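PDB 5JUF: transcriptional regulator from Streptococcus thermophilus LMD-9, which probably activates transcription of competence genes as the quorum-sensing receptor of the ComRS cell-to-cell communication system, joining a helix-turn-helix DNA-binding domain to a tetratricopeptide domain. Local coordinates for residues R96-S99 / K100-I104; E106-E109 / K110-I114. One frame throughout, in Å; residues are numbered along the deposited sequence.

Contact 1: R96-S99 / K100-I104; sequences RIKS and KLTLI. With SO4 (sulfate ion), chain B.
The carbonyl oxygen of Lys98 is gripped twice by Thr102: the backbone N of Thr102 lies 3.0 Å from Lys98 O, and its hydroxyl OG1 donates to the same Lys98 O over 3.1 Å. The two donors reach it from opposite faces of the carbonyl plane, the hydroxyl tilted 33° out of it. With chi1 at -65°, OG1 lies beside the threonine's own N and is turned back toward the preceding turn, which makes the second bond possible. Amide bonds between Lys100 N and Arg96 O (2.9 Å) and between Leu103 N and Ser99 O continue the i to i+4 pattern. On another flank Ile97 and Leu101 run side by side, CG2 of Ile97 meeting CD1 of Leu101 at 3.9 Å. Lys100 leaves the turn with CG anti to its N (chi1 -171°) and its chain extended, carrying NZ to 3.0 Å from sulfate O3, with a weak second bond to O4. The ammonium also bonds to Phe88 O, and the sulfate, probably from the crystallisation liquor, is held by Thr90 OG1 as well. Leu101 and Ile104 meet helix 117-130. The successive amide bonds are those of an alpha-helix, the hydroxyl bond one turn back commonly accompanies them, and buried Ile104 set against exposed Lys98 and Thr102 makes this helix of the tetratricopeptide region amphipathic.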
# COMPACT_ATOMS: atom_id res chain seq x y z
N ARG A 96 15.44 2.27 13.47
CA ARG A 96 14.00 2.02 13.46
C ARG A 96 13.55 1.30 12.19
O ARG A 96 12.59 0.52 12.23
CB ARG A 96 13.24 3.34 13.64
CG ARG A 96 13.53 4.03 15.00
CD ARG A 96 12.82 5.38 15.14
NE ARG A 96 11.37 5.23 15.09
CZ ARG A 96 10.61 4.97 16.14
NH1 ARG A 96 11.16 4.84 17.34
NH2 ARG A 96 9.29 4.84 16.00
N ILE A 97 14.22 1.55 11.06
CA ILE A 97 13.92 0.76 9.86
C ILE A 97 14.20 -0.71 10.12
O ILE A 97 13.41 -1.59 9.75
CB ILE A 97 14.74 1.28 8.67
CG1 ILE A 97 14.29 2.70 8.29
CG2 ILE A 97 14.61 0.33 7.47
CD1 ILE A 97 15.18 3.34 7.23
N LYS A 98 15.34 -1.00 10.75
CA LYS A 98 15.69 -2.39 11.04
C LYS A 98 14.71 -3.02 12.02
O LYS A 98 14.34 -4.19 11.85
CB LYS A 98 17.13 -2.45 11.58
CG LYS A 98 17.65 -3.85 11.89
CD LYS A 98 17.69 -4.73 10.64
CE LYS A 98 18.19 -6.14 10.94
NZ LYS A 98 18.38 -6.94 9.70
N SER A 99 14.30 -2.28 13.06
CA SER A 99 13.31 -2.80 13.99
C SER A 99 12.00 -3.12 13.29
O SER A 99 11.37 -4.15 13.56
CB SER A 99 13.06 -1.80 15.12
OG SER A 99 14.15 -1.81 16.02
N LYS A 100 11.55 -2.23 12.40
CA LYS A 100 10.29 -2.44 11.69
C LYS A 100 10.36 -3.65 10.78
O LYS A 100 9.40 -4.43 10.69
CB LYS A 100 9.93 -1.19 10.89
CG LYS A 100 8.54 -1.18 10.29
CD LYS A 100 8.15 0.25 9.89
CE LYS A 100 6.83 0.24 9.13
NZ LYS A 100 6.16 1.57 9.16
N LEU A 101 11.48 -3.81 10.07
CA LEU A 101 11.68 -5.01 9.26
C LEU A 101 11.66 -6.28 10.13
O LEU A 101 11.13 -7.31 9.71
CB LEU A 101 13.01 -4.90 8.51
CG LEU A 101 13.04 -3.89 7.35
CD1 LEU A 101 14.48 -3.56 6.99
CD2 LEU A 101 12.30 -4.47 6.15
N THR A 102 12.25 -6.21 11.32
CA THR A 102 12.19 -7.36 12.23
C THR A 102 10.75 -7.69 12.61
O THR A 102 10.37 -8.87 12.62
CB THR A 102 13.04 -7.07 13.47
OG1 THR A 102 14.42 -6.98 13.08
CG2 THR A 102 12.90 -8.20 14.49
N LEU A 103 9.93 -6.67 12.89
CA LEU A 103 8.51 -6.90 13.20
C LEU A 103 7.78 -7.55 12.04
O LEU A 103 6.91 -8.41 12.25
CB LEU A 103 7.81 -5.58 13.54
CG LEU A 103 8.20 -4.82 14.81
CD1 LEU A 103 7.58 -3.42 14.82
CD2 LEU A 103 7.78 -5.62 16.03
N ILE A 104 8.07 -7.12 10.81
CA ILE A 104 7.39 -7.68 9.65
C ILE A 104 7.68 -9.17 9.52
O ILE A 104 6.77 -9.98 9.30
CB ILE A 104 7.81 -6.91 8.38
CG1 ILE A 104 7.27 -5.49 8.41
CG2 ILE A 104 7.34 -7.65 7.11
CD1 ILE A 104 7.96 -4.56 7.38
S SO4 B . 7.71 4.60 7.47
O1 SO4 B . 9.02 5.24 7.34
O2 SO4 B . 6.83 5.13 6.45
O3 SO4 B . 7.86 3.15 7.31
O4 SO4 B . 7.16 4.88 8.80

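Contact 2: E106-E109 / K110-I114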
# COMPACT_ATOMS: atom_id res chain seq x y z
N GLU A 106 8.66 -11.18 11.89
CA GLU A 106 8.06 -11.86 13.04
C GLU A 106 6.61 -12.24 12.75
O GLU A 106 6.20 -13.39 12.94
CB GLU A 106 8.14 -10.96 14.28
CG GLU A 106 7.27 -11.44 15.46
CD GLU A 106 7.06 -10.41 16.57
OE1 GLU A 106 7.25 -9.19 16.33
OE2 GLU A 106 6.69 -10.82 17.69
N VAL A 107 5.83 -11.29 12.24
CA VAL A 107 4.42 -11.56 11.99
C VAL A 107 4.26 -12.52 10.82
O VAL A 107 3.41 -13.42 10.85
CB VAL A 107 3.67 -10.24 11.74
CG1 VAL A 107 2.20 -10.49 11.64
CG2 VAL A 107 3.95 -9.28 12.86
N TYR A 108 5.06 -12.33 9.77
CA TYR A 108 5.02 -13.18 8.58
C TYR A 108 5.24 -14.64 8.95
O TYR A 108 4.48 -15.52 8.54
CB TYR A 108 6.08 -12.70 7.59
CG TYR A 108 6.07 -13.35 6.21
CD1 TYR A 108 6.64 -14.59 6.01
CD2 TYR A 108 5.52 -12.69 5.12
CE1 TYR A 108 6.66 -15.18 4.76
CE2 TYR A 108 5.54 -13.27 3.86
CZ TYR A 108 6.10 -14.52 3.69
OH TYR A 108 6.12 -15.10 2.45
N GLU A 109 6.29 -14.91 9.74
CA GLU A 109 6.61 -16.28 10.13
C GLU A 109 5.60 -16.84 11.12
O GLU A 109 5.21 -18.01 11.02
CB GLU A 109 8.02 -16.32 10.73
CG GLU A 109 9.12 -15.97 9.74
CD GLU A 109 10.52 -16.07 10.35
OE1 GLU A 109 10.63 -16.46 11.52
OE2 GLU A 109 11.50 -15.75 9.64
N LYS A 110 5.16 -16.03 12.09
CA LYS A 110 4.24 -16.55 13.10
C LYS A 110 2.91 -16.97 12.48
O LYS A 110 2.30 -17.95 12.91
CB LYS A 110 4.01 -15.52 14.19
CG LYS A 110 3.14 -16.05 15.33
CD LYS A 110 2.93 -15.02 16.41
CE LYS A 110 2.11 -15.62 17.54
NZ LYS A 110 1.97 -14.66 18.66
N PHE A 111 2.45 -16.24 11.46
CA PHE A 111 1.11 -16.47 10.94
C PHE A 111 1.10 -17.00 9.52
O PHE A 111 0.02 -17.17 8.94
CB PHE A 111 0.29 -15.18 11.04
CG PHE A 111 0.04 -14.74 12.45
CD1 PHE A 111 -0.88 -15.41 13.24
CD2 PHE A 111 0.74 -13.68 13.00
CE1 PHE A 111 -1.12 -15.02 14.55
CE2 PHE A 111 0.51 -13.29 14.32
CZ PHE A 111 -0.43 -13.96 15.09
N PHE A 112 2.27 -17.35 8.97
CA PHE A 112 2.37 -17.73 7.56
C PHE A 112 1.29 -18.74 7.15
O PHE A 112 0.64 -18.59 6.11
CB PHE A 112 3.76 -18.31 7.28
CG PHE A 112 3.93 -18.72 5.84
CD1 PHE A 112 4.18 -17.77 4.87
CD2 PHE A 112 3.79 -20.05 5.46
CE1 PHE A 112 4.32 -18.14 3.53
CE2 PHE A 112 3.92 -20.43 4.11
CZ PHE A 112 4.18 -19.47 3.15
N ASP A 113 1.10 -19.78 7.95
CA ASP A 113 0.26 -20.90 7.51
C ASP A 113 -1.22 -20.56 7.50
O ASP A 113 -2.00 -21.30 6.88
CB ASP A 113 0.52 -22.11 8.40
CG ASP A 113 1.91 -22.66 8.22
OD1 ASP A 113 2.33 -22.79 7.05
OD2 ASP A 113 2.58 -22.95 9.22
N ILE A 114 -1.63 -19.48 8.16
CA ILE A 114 -3.04 -19.10 8.26
C ILE A 114 -3.36 -17.83 7.46
O ILE A 114 -4.52 -17.41 7.43
CB ILE A 114 -3.45 -18.95 9.74
CG1 ILE A 114 -4.97 -18.88 9.93
CG2 ILE A 114 -2.82 -17.71 10.38
CD1 ILE A 114 -5.72 -20.07 9.40
O HOH W 1 3.04 -20.37 10.41
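Tyr108 and Phe112, one turn apart, form the tightest side-chain contact between 106-109 and 110-114. CE1 of Tyr108 approaches CD1 of Phe112 to 3.6 Å, and the phenol oxygen OH of Tyr108 lies 3.7 Å from Phe112 CE1, so one side of the tyrosine ring, from CE1 to the hydroxyl, follows the CD1-CE1 bond of the phenylalanine. The planes meet at 39° with centroids 5.6 Å apart, an oblique pairing of neighbours that point the same way. Both rings have CG anti to the backbone N (chi1 -172° for Tyr108), a shared torsion that sends them out alongside each other. A second apolar pair joins CG1 of Val107 to CD2 of Phe111 at 3.8 Å; these side chains cross at a slant, and Val107 O lies at the edge of the Phe111 ring, near its plane. Val107 O also accepts a hydrogen bond from Phe111 N, 3.0 Å away. CG of Lys110 sits over one face of the Phe111 ring, offset toward the rim.

The exposed flank is looser. Glu106 and Lys110 keep their charged atoms apart, OE2 of Glu106 being 6.2 Å from NZ of Lys110, and the ammonium instead forms a salt bridge with Glu77. A water spans Glu109 O and Asp113 N, with a weak further bond to Asp113 OD2, linking a carbonyl to an amide four residues on. Val107 and Phe111 press on Met81 of helix 76-86, while Tyr108 and Phe112 lean on Leu120 of helix 117-130; Lys4 of helix 3-17 makes a cation-pi contact with Phe112, bringing the amino-terminal helix against this end of helix 94-111.

Contacts 1 and 2 follow one another along helix 94-111, with centres about 15 Å apart, one residue separating them in sequence and the same helical backbone running on from one to the other. Contact 1 comes first, near the helix start; contact 2 runs past the helix end into the following turn. Both belong to the tetratricopeptide region and have the same neighbours, helix 76-86 and helix 117-130, so a single helix packs against both along much of its length. Their surroundings differ: residues 96-104 meet the loop containing Phe88 and Thr90, whereas residues 106-114 reach Lys4 in the amino-terminal helix. Helix 94-111 thus joins packing within the tetratricopeptide region to a contact with the protein's amino-terminal part.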